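Local coordinates for FdxN element excision controlling factor protein (Anabaena variabilis, PDB 2OKF), which probably takes part in controlling excision of the fdxN element, as a XisH-family protein of the PD-(D/E)XK nuclease clan, and may bind nucleic acid, at residues Thr14-Asp19 / Glu133-Trp138; Ala99-Thr104 / Leu126-Glu131. One frame throughout, in Å; residues are numbered along the deposited sequence. Where two conformers were deposited one is given.

Interaction 1 (Thr14-Asp19 / Glu133-Trp138)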
ATOM      1  N   THR A  14      -5.038 -16.604  18.956  1.00 22.53           N
ATOM      2  CA  THR A  14      -4.965 -16.923  20.374  1.00 24.07           C
ATOM      3  C   THR A  14      -5.219 -15.682  21.217  1.00 21.70           C
ATOM      4  O   THR A  14      -6.044 -15.726  22.149  1.00 23.00           O
ATOM      5  CB  THR A  14      -3.629 -17.573  20.705  1.00 25.45           C
ATOM      6  OG1 THR A  14      -3.627 -18.872  20.078  1.00 24.69           O
ATOM      7  CG2 THR A  14      -3.412 -17.736  22.214  1.00 24.29           C
ATOM      8  N   ALA A  15      -4.569 -14.582  20.855  1.00 22.02           N
ATOM      9  CA  ALA A  15      -4.720 -13.318  21.573  1.00 21.56           C
ATOM     10  C   ALA A  15      -6.169 -12.842  21.514  1.00 21.05           C
ATOM     11  O   ALA A  15      -6.739 -12.416  22.510  1.00 22.41           O
ATOM     12  CB  ALA A  15      -3.796 -12.314  21.000  1.00 22.63           C
ATOM     13  N   LEU A  16      -6.772 -12.928  20.326  1.00 18.95           N
ATOM     14  CA  LEU A  16      -8.180 -12.563  20.167  1.00 19.74           C
ATOM     15  C   LEU A  16      -9.082 -13.416  21.080  1.00 21.19           C
ATOM     16  O   LEU A  16      -9.942 -12.877  21.807  1.00 21.01           O
ATOM     17  CB  LEU A  16      -8.629 -12.722  18.703  1.00 19.81           C
ATOM     18  CG  LEU A  16      -8.168 -11.606  17.769  1.00 21.89           C
ATOM     19  CD1 LEU A  16      -8.291 -12.024  16.312  1.00 24.51           C
ATOM     20  CD2 LEU A  16      -8.971 -10.368  18.048  1.00 23.30           C
ATOM     21  N   LYS A  17      -8.906 -14.732  21.035  1.00 20.55           N
ATOM     22  CA  LYS A  17      -9.772 -15.599  21.833  1.00 22.25           C
ATOM     23  C   LYS A  17      -9.610 -15.356  23.340  1.00 22.53           C
ATOM     24  O   LYS A  17     -10.599 -15.419  24.076  1.00 22.78           O
ATOM     25  CB  LYS A  17      -9.504 -17.053  21.455  1.00 23.16           C
ATOM     26  CG  LYS A  17     -10.088 -17.343  20.119  1.00 24.27           C
ATOM     27  CD  LYS A  17      -9.886 -18.779  19.712  1.00 26.78           C
ATOM     28  CE  LYS A  17      -8.477 -19.067  19.352  1.00 28.76           C
ATOM     29  NZ  LYS A  17      -8.328 -20.549  19.126  1.00 35.79           N
ATOM     30  N   LYS A  18      -8.414 -15.034  23.800  1.00 21.13           N
ATOM     31  CA  LYS A  18      -8.214 -14.727  25.208  1.00 21.25           C
ATOM     32  C   LYS A  18      -9.036 -13.518  25.665  1.00 21.03           C
ATOM     33  O   LYS A  18      -9.395 -13.402  26.844  1.00 22.33           O
ATOM     34  CB  LYS A  18      -6.752 -14.438  25.499  1.00 23.34           C
ATOM     35  CG  LYS A  18      -5.867 -15.643  25.556  1.00 23.74           C
ATOM     36  CD  LYS A  18      -4.456 -15.191  25.975  1.00 24.21           C
ATOM     37  CE  LYS A  18      -3.494 -16.317  25.921  1.00 25.11           C
ATOM     38  NZ  LYS A  18      -2.085 -15.887  26.103  1.00 20.66           N
ATOM     39  N   ASP A  19      -9.300 -12.599  24.739  1.00 20.28           N
ATOM     40  CA  ASP A  19     -10.094 -11.409  25.051  1.00 19.95           C
ATOM     41  C   ASP A  19     -11.590 -11.632  24.758  1.00 20.26           C
ATOM     42  O   ASP A  19     -12.356 -10.698  24.778  1.00 21.06           O
ATOM     43  CB  ASP A  19      -9.562 -10.209  24.322  1.00 20.29           C
ATOM     44  CG  ASP A  19      -8.406  -9.499  25.006  1.00 19.75           C
ATOM     45  OD1 ASP A  19      -7.767 -10.077  25.918  1.00 21.12           O
ATOM     46  OD2 ASP A  19      -8.143  -8.357  24.592  1.00 21.29           O
ATOM     47  N   GLU A 133       1.217 -13.886  23.713  0.50 20.10           N
ATOM     48  CA  GLU A 133       0.036 -14.093  22.878  0.50 19.74           C
ATOM     49  C   GLU A 133      -1.190 -13.412  23.453  0.50 18.98           C
ATOM     50  O   GLU A 133      -2.211 -14.045  23.688  0.50 19.75           O
ATOM     51  CB  GLU A 133      -0.228 -15.581  22.662  0.50 19.64           C
ATOM     52  CG  GLU A 133       1.034 -16.372  22.285  0.50 19.31           C
ATOM     53  CD  GLU A 133       0.738 -17.737  21.718  0.50 23.07           C
ATOM     54  OE1 GLU A 133      -0.197 -17.869  20.916  0.50 19.85           O
ATOM     55  OE2 GLU A 133       1.484 -18.685  22.044  0.50 29.27           O
ATOM     56  N   VAL A 134      -1.063 -12.104  23.659  1.00 20.14           N
ATOM     57  CA  VAL A 134      -2.156 -11.290  24.203  1.00 19.46           C
ATOM     58  C   VAL A 134      -2.296 -10.003  23.388  1.00 21.21           C
ATOM     59  O   VAL A 134      -1.321  -9.527  22.772  1.00 21.15           O
ATOM     60  CB  VAL A 134      -1.904 -10.924  25.689  1.00 19.61           C
ATOM     61  CG1 VAL A 134      -1.899 -12.170  26.560  1.00 21.88           C
ATOM     62  CG2 VAL A 134      -0.622 -10.105  25.874  1.00 21.99           C
ATOM     63  N   ILE A 135      -3.483  -9.432  23.462  1.00 19.98           N
ATOM     64  CA  ILE A 135      -3.742  -8.111  22.877  1.00 20.88           C
ATOM     65  C   ILE A 135      -3.339  -7.060  23.918  1.00 20.18           C
ATOM     66  O   ILE A 135      -3.826  -7.038  25.064  1.00 21.28           O
ATOM     67  CB  ILE A 135      -5.229  -7.926  22.531  1.00 20.91           C
ATOM     68  CG1 ILE A 135      -5.662  -8.983  21.482  1.00 22.26           C
ATOM     69  CG2 ILE A 135      -5.470  -6.517  22.054  1.00 21.81           C
ATOM     70  CD1 ILE A 135      -7.037  -8.831  20.965  1.00 24.68           C
ATOM     71  N   PHE A 136      -2.387  -6.245  23.531  1.00 21.73           N
ATOM     72  CA  PHE A 136      -1.925  -5.128  24.346  1.00 21.74           C
ATOM     73  C   PHE A 136      -2.773  -3.877  24.187  1.00 21.65           C
ATOM     74  O   PHE A 136      -3.142  -3.246  25.173  1.00 22.98           O
ATOM     75  CB  PHE A 136      -0.463  -4.796  24.026  1.00 22.58           C
ATOM     76  CG  PHE A 136       0.009  -3.507  24.640  1.00 21.11           C
ATOM     77  CD1 PHE A 136       0.006  -3.322  25.999  1.00 22.28           C
ATOM     78  CD2 PHE A 136       0.375  -2.444  23.826  1.00 22.99           C
ATOM     79  CE1 PHE A 136       0.451  -2.134  26.559  1.00 22.57           C
ATOM     80  CE2 PHE A 136       0.780  -1.262  24.375  1.00 22.62           C
ATOM     81  CZ  PHE A 136       0.815  -1.095  25.724  1.00 23.78           C
ATOM     82  N   GLN A 137      -3.082  -3.503  22.951  1.00 21.61           N
ATOM     83  CA  GLN A 137      -3.782  -2.248  22.724  0.50 21.54           C
ATOM     84  C   GLN A 137      -4.517  -2.246  21.411  1.00 23.06           C
ATOM     85  O   GLN A 137      -3.974  -2.731  20.420  1.00 24.56           O
ATOM     86  CB  GLN A 137      -2.736  -1.112  22.700  0.50 23.37           C
ATOM     87  CG  GLN A 137      -3.283   0.301  22.587  0.50 26.45           C
ATOM     88  CD  GLN A 137      -2.184   1.362  22.665  0.50 25.75           C
ATOM     89  OE1 GLN A 137      -1.025   1.056  22.893  0.50 33.23           O
ATOM     90  NE2 GLN A 137      -2.563   2.616  22.473  0.50 34.96           N
ATOM     91  N   TRP A 138      -5.718  -1.705  21.431  1.00 22.63           N
ATOM     92  CA  TRP A 138      -6.450  -1.389  20.210  1.00 22.17           C
ATOM     93  C   TRP A 138      -6.270   0.117  19.947  1.00 23.06           C
ATOM     94  O   TRP A 138      -6.471   0.928  20.854  1.00 23.48           O
ATOM     95  CB  TRP A 138      -7.893  -1.664  20.374  1.00 23.13           C
ATOM     96  CG  TRP A 138      -8.283  -3.081  20.535  1.00 22.00           C
ATOM     97  CD1 TRP A 138      -8.553  -3.724  21.693  1.00 23.71           C
ATOM     98  CD2 TRP A 138      -8.470  -4.028  19.487  1.00 21.87           C
ATOM     99  NE1 TRP A 138      -8.945  -5.008  21.433  1.00 23.32           N
ATOM    100  CE2 TRP A 138      -8.898  -5.231  20.085  1.00 20.16           C
ATOM    101  CE3 TRP A 138      -8.375  -3.979  18.117  1.00 23.31           C
ATOM    102  CZ2 TRP A 138      -9.225  -6.369  19.339  1.00 20.33           C
ATOM    103  CZ3 TRP A 138      -8.706  -5.115  17.372  1.00 23.47           C
ATOM    104  CH2 TRP A 138      -9.124  -6.288  17.981  1.00 23.16           C
TER
HETATM  105  O   HOH W   1      -0.954 -19.710  19.136  1.00 46.00           O
HETATM  106  O   HOH W   2      -5.518 -11.088  24.653  1.00 14.36           O
HETATM  107  O   HOH W   3     -10.069  -6.989  23.264  1.00 13.51           O

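Interaction 2 (Ala99-Thr104 / Leu126-Glu131)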
ATOM      1  N   ALA A  99      -2.770  -5.783  12.469  1.00 21.38           N
ATOM      2  CA  ALA A  99      -2.181  -6.379  13.694  1.00 21.81           C
ATOM      3  C   ALA A  99      -0.654  -6.277  13.607  1.00 22.96           C
ATOM      4  O   ALA A  99      -0.066  -6.725  12.649  1.00 23.61           O
ATOM      5  CB  ALA A  99      -2.599  -7.828  13.845  1.00 22.55           C
ATOM      6  N   VAL A 100      -0.051  -5.649  14.605  1.00 21.42           N
ATOM      7  CA  VAL A 100       1.368  -5.336  14.670  0.50 22.64           C
ATOM      8  C   VAL A 100       1.956  -5.929  15.982  1.00 22.42           C
ATOM      9  O   VAL A 100       1.373  -5.692  17.026  1.00 22.42           O
ATOM     10  CB  VAL A 100       1.476  -3.754  14.768  0.50 22.40           C
ATOM     11  CG1 VAL A 100       2.908  -3.257  14.778  0.50 22.37           C
ATOM     12  CG2 VAL A 100       0.704  -3.049  13.641  0.50 22.93           C
ATOM     13  N   PRO A 101       3.096  -6.579  15.944  1.00 22.13           N
ATOM     14  CA  PRO A 101       3.731  -6.952  17.221  1.00 22.66           C
ATOM     15  C   PRO A 101       4.117  -5.744  18.063  1.00 22.80           C
ATOM     16  O   PRO A 101       4.427  -4.668  17.547  1.00 22.84           O
ATOM     17  CB  PRO A 101       4.981  -7.708  16.766  1.00 23.29           C
ATOM     18  CG  PRO A 101       4.646  -8.230  15.440  1.00 25.77           C
ATOM     19  CD  PRO A 101       3.845  -7.156  14.800  1.00 24.25           C
ATOM     20  N   LEU A 102       4.095  -5.900  19.369  1.00 22.15           N
ATOM     21  CA  LEU A 102       4.440  -4.839  20.274  1.00 21.53           C
ATOM     22  C   LEU A 102       5.843  -4.337  20.034  1.00 21.64           C
ATOM     23  O   LEU A 102       6.087  -3.149  20.154  1.00 22.82           O
ATOM     24  CB  LEU A 102       4.348  -5.339  21.711  1.00 24.10           C
ATOM     25  CG  LEU A 102       4.572  -4.298  22.796  1.00 21.88           C
ATOM     26  CD1 LEU A 102       3.763  -3.013  22.632  1.00 27.29           C
ATOM     27  CD2 LEU A 102       4.293  -4.985  24.171  1.00 26.81           C
ATOM     28  N   THR A 103       6.771  -5.245  19.759  1.00 23.92           N
ATOM     29  CA  THR A 103       8.165  -4.834  19.488  1.00 24.69           C
ATOM     30  C   THR A 103       8.224  -3.890  18.289  1.00 23.05           C
ATOM     31  O   THR A 103       8.909  -2.867  18.343  1.00 24.64           O
ATOM     32  CB  THR A 103       9.111  -6.013  19.289  1.00 23.88           C
ATOM     33  OG1 THR A 103       8.690  -6.845  18.212  1.00 27.85           O
ATOM     34  CG2 THR A 103       9.225  -6.822  20.590  1.00 27.80           C
ATOM     35  N   THR A 104       7.492  -4.229  17.235  1.00 22.54           N
ATOM     36  CA  THR A 104       7.422  -3.390  16.044  1.00 22.81           C
ATOM     37  C   THR A 104       6.757  -2.057  16.346  1.00 23.32           C
ATOM     38  O   THR A 104       7.214  -0.974  15.894  1.00 24.21           O
ATOM     39  CB  THR A 104       6.599  -4.111  14.986  1.00 25.08           C
ATOM     40  OG1 THR A 104       7.091  -5.456  14.846  1.00 24.96           O
ATOM     41  CG2 THR A 104       6.661  -3.378  13.640  1.00 26.63           C
ATOM     42  N   LEU A 126      -4.124  -3.290  15.900  1.00 21.43           N
ATOM     43  CA  LEU A 126      -4.255  -4.255  16.998  1.00 21.15           C
ATOM     44  C   LEU A 126      -2.801  -4.564  17.350  1.00 22.73           C
ATOM     45  O   LEU A 126      -2.098  -5.221  16.591  1.00 23.20           O
ATOM     46  CB  LEU A 126      -5.000  -5.514  16.575  1.00 22.37           C
ATOM     47  CG  LEU A 126      -5.288  -6.619  17.574  1.00 22.27           C
ATOM     48  CD1 LEU A 126      -6.033  -7.775  16.868  1.00 22.88           C
ATOM     49  CD2 LEU A 126      -4.079  -7.160  18.234  1.00 26.02           C
ATOM     50  N   VAL A 127      -2.341  -4.072  18.510  1.00 21.74           N
ATOM     51  CA  VAL A 127      -0.961  -4.306  18.933  1.00 21.68           C
ATOM     52  C   VAL A 127      -0.987  -5.511  19.858  1.00 20.74           C
ATOM     53  O   VAL A 127      -1.708  -5.530  20.873  1.00 22.22           O
ATOM     54  CB  VAL A 127      -0.390  -3.104  19.682  1.00 21.48           C
ATOM     55  CG1 VAL A 127       1.032  -3.317  20.021  1.00 25.81           C
ATOM     56  CG2 VAL A 127      -0.500  -1.826  18.807  1.00 23.17           C
ATOM     57  N   TYR A 128      -0.238  -6.518  19.460  1.00 20.39           N
ATOM     58  CA  TYR A 128      -0.209  -7.802  20.194  1.00 21.57           C
ATOM     59  C   TYR A 128       1.186  -8.157  20.637  1.00 23.28           C
ATOM     60  O   TYR A 128       2.144  -7.837  19.993  1.00 22.27           O
ATOM     61  CB  TYR A 128      -0.813  -8.938  19.373  1.00 21.59           C
ATOM     62  CG  TYR A 128      -0.087  -9.337  18.122  1.00 22.91           C
ATOM     63  CD1 TYR A 128      -0.204  -8.614  16.931  1.00 21.48           C
ATOM     64  CD2 TYR A 128       0.718 -10.471  18.090  1.00 24.12           C
ATOM     65  CE1 TYR A 128       0.447  -8.995  15.828  1.00 21.99           C
ATOM     66  CE2 TYR A 128       1.398 -10.847  16.990  1.00 24.47           C
ATOM     67  CZ  TYR A 128       1.259 -10.122  15.824  1.00 23.83           C
ATOM     68  OH  TYR A 128       1.927 -10.518  14.677  1.00 24.95           O
ATOM     69  N   ASP A 129       1.269  -8.768  21.807  1.00 21.62           N
ATOM     70  CA  ASP A 129       2.507  -9.250  22.372  1.00 21.09           C
ATOM     71  C   ASP A 129       2.694 -10.674  21.880  1.00 21.93           C
ATOM     72  O   ASP A 129       1.885 -11.565  22.138  1.00 22.05           O
ATOM     73  CB  ASP A 129       2.434  -9.199  23.885  1.00 20.31           C
ATOM     74  CG  ASP A 129       3.728  -9.574  24.520  1.00 23.14           C
ATOM     75  OD1 ASP A 129       4.127 -10.758  24.438  1.00 24.50           O
ATOM     76  OD2 ASP A 129       4.362  -8.667  25.094  1.00 26.70           O
ATOM     77  N   VAL A 130       3.771 -10.900  21.156  1.00 22.23           N
ATOM     78  CA  VAL A 130       3.981 -12.202  20.524  1.00 22.78           C
ATOM     79  C   VAL A 130       4.273 -13.343  21.500  1.00 21.94           C
ATOM     80  O   VAL A 130       3.665 -14.433  21.426  1.00 23.25           O
ATOM     81  CB  VAL A 130       5.124 -12.097  19.471  1.00 24.66           C
ATOM     82  CG1 VAL A 130       5.515 -13.470  18.957  1.00 25.48           C
ATOM     83  CG2 VAL A 130       4.720 -11.155  18.330  1.00 25.12           C
ATOM     84  N   GLU A 131       5.197 -13.117  22.431  1.00 20.89           N
ATOM     85  CA  GLU A 131       5.615 -14.169  23.356  1.00 24.54           C
ATOM     86  C   GLU A 131       4.468 -14.597  24.271  1.00 21.32           C
ATOM     87  O   GLU A 131       4.284 -15.782  24.536  1.00 22.79           O
ATOM     88  CB  GLU A 131       6.816 -13.702  24.179  1.00 25.33           C
ATOM     89  CG  GLU A 131       7.342 -14.752  25.137  1.00 30.22           C
ATOM     90  CD  GLU A 131       8.628 -14.332  25.869  1.00 35.40           C
ATOM     91  OE1 GLU A 131       8.993 -13.132  25.836  1.00 47.47           O
ATOM     92  OE2 GLU A 131       9.267 -15.219  26.492  1.00 47.93           O
TER

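Interaction 1 (Thr14-Asp19 / Glu133-Trp138)
Ala15 and Val134 bring their CA atoms within 4.2 Å of each other where helix segment 14-18 crosses edge-strand segment 134-138, the two axes at 79° and 6.6 Å apart at closest approach. Glu133 and Val134 both face Asp129, a G1 beta bulge at the strand's start. Ala15 is small enough for the strand to come this near: its CA-H makes a contact with the carbonyl oxygen of Glu133. That oxygen also accepts a hydrogen bond from Lys18 NZ at 3.0 Å, the ammonium standing above the carbonyl plane, 60° out of it. The extended Lys18 chain passes CG1 of Val134. With CG1 anti to the carbonyl carbon (chi1 -61°), Ile135 lays CG1 against Ala15 CB and extends CD1 to CD2 of Leu16 at 3.8 Å. The same Leu16 methyl approaches Trp138 CH2 obliquely at 4.1 Å. Three waters bridge the polar groups. One donates to Ala15 O and, weakly, to Asp19 OD1 while accepting from Ile135 N; another joins Asp19 OD2 to Trp138 NE1 at the indole edge; a third links Thr14 OG1, itself hydrogen-bonded to Glu10 O, with Glu133 OE1. Beside a small apolar centre, most polar links thus run through water.

Interaction 2 (Ala99-Thr104 / Leu126-Glu131)
Parallel pairing of two neighbouring strands in the mixed sheet, just where one of them turns into a helix, brings Ala99-Thr104 against Leu126-Glu131. Val100 is gripped through both backbone polar atoms: its N donates to Leu126 O at 2.9 Å, and its O accepts from Tyr128 N at 3.0 Å, both bonds nearly straight. The third bond, Leu102 N to Tyr128 O at 2.8 Å, is more bent, at 137°. The last bridge, Pro101 with Tyr128, is thus closed by the first residue of helix 102-106, just after the N-cap Pro101. Segments 99-101 and 126-129 are the ends of two parallel strands joined by a crossover through helices 102-106 and 112-120, a beta-alpha-beta arrangement. Tyr128 carries much of the side-chain contact. Its CG sits between the backbone N and carbonyl carbon (chi1 66°), which lays the ring beside Pro101 and along the neighbouring strand. Pro101 CA lies over one ring face, 4.2 Å from the centroid, in a CH-pi contact, while CG of the proline reaches Tyr128 OH at 3.6 Å. Ala99 C lies at the ring edge, near its plane, and Ala99 CB touches CE1. The hydroxyl is hydrogen-bonded to Lys61 O, and Phe8, Val11 and Val12 of helix 6-18 pack on this side chain. Beyond the ring, Val130 CG2 touches Pro101 CB at 3.8 Å. Leu102 CD1 rests on Val127 CG1, also at 3.8 Å, and its other methyl, CD2, approaches Asp129 OD2, whereas Asp129 OD1 accepts from Gln132 N.

In the fold
From the N terminus, helix 6-18 comes first; at its C-terminal end interaction 1 joins it to the last strand, 134-139, closing a loop that spans most of the chain. Interaction 2 lies wholly within that span and closes a much shorter loop, from strand 94-101 through helices 102-106 and 112-120 to strand 125-129. Chain continuity then leads from interaction 2 to interaction 1, since strand 134-139 follows and pairs antiparallel with 125-129. Phe136 and Gln137 both face Val127 there, a classic beta bulge, and Trp138 packs on Leu126. Together the contacts join the N-terminal helix and the crossover to the edge of the sheet formed by strand 134-139.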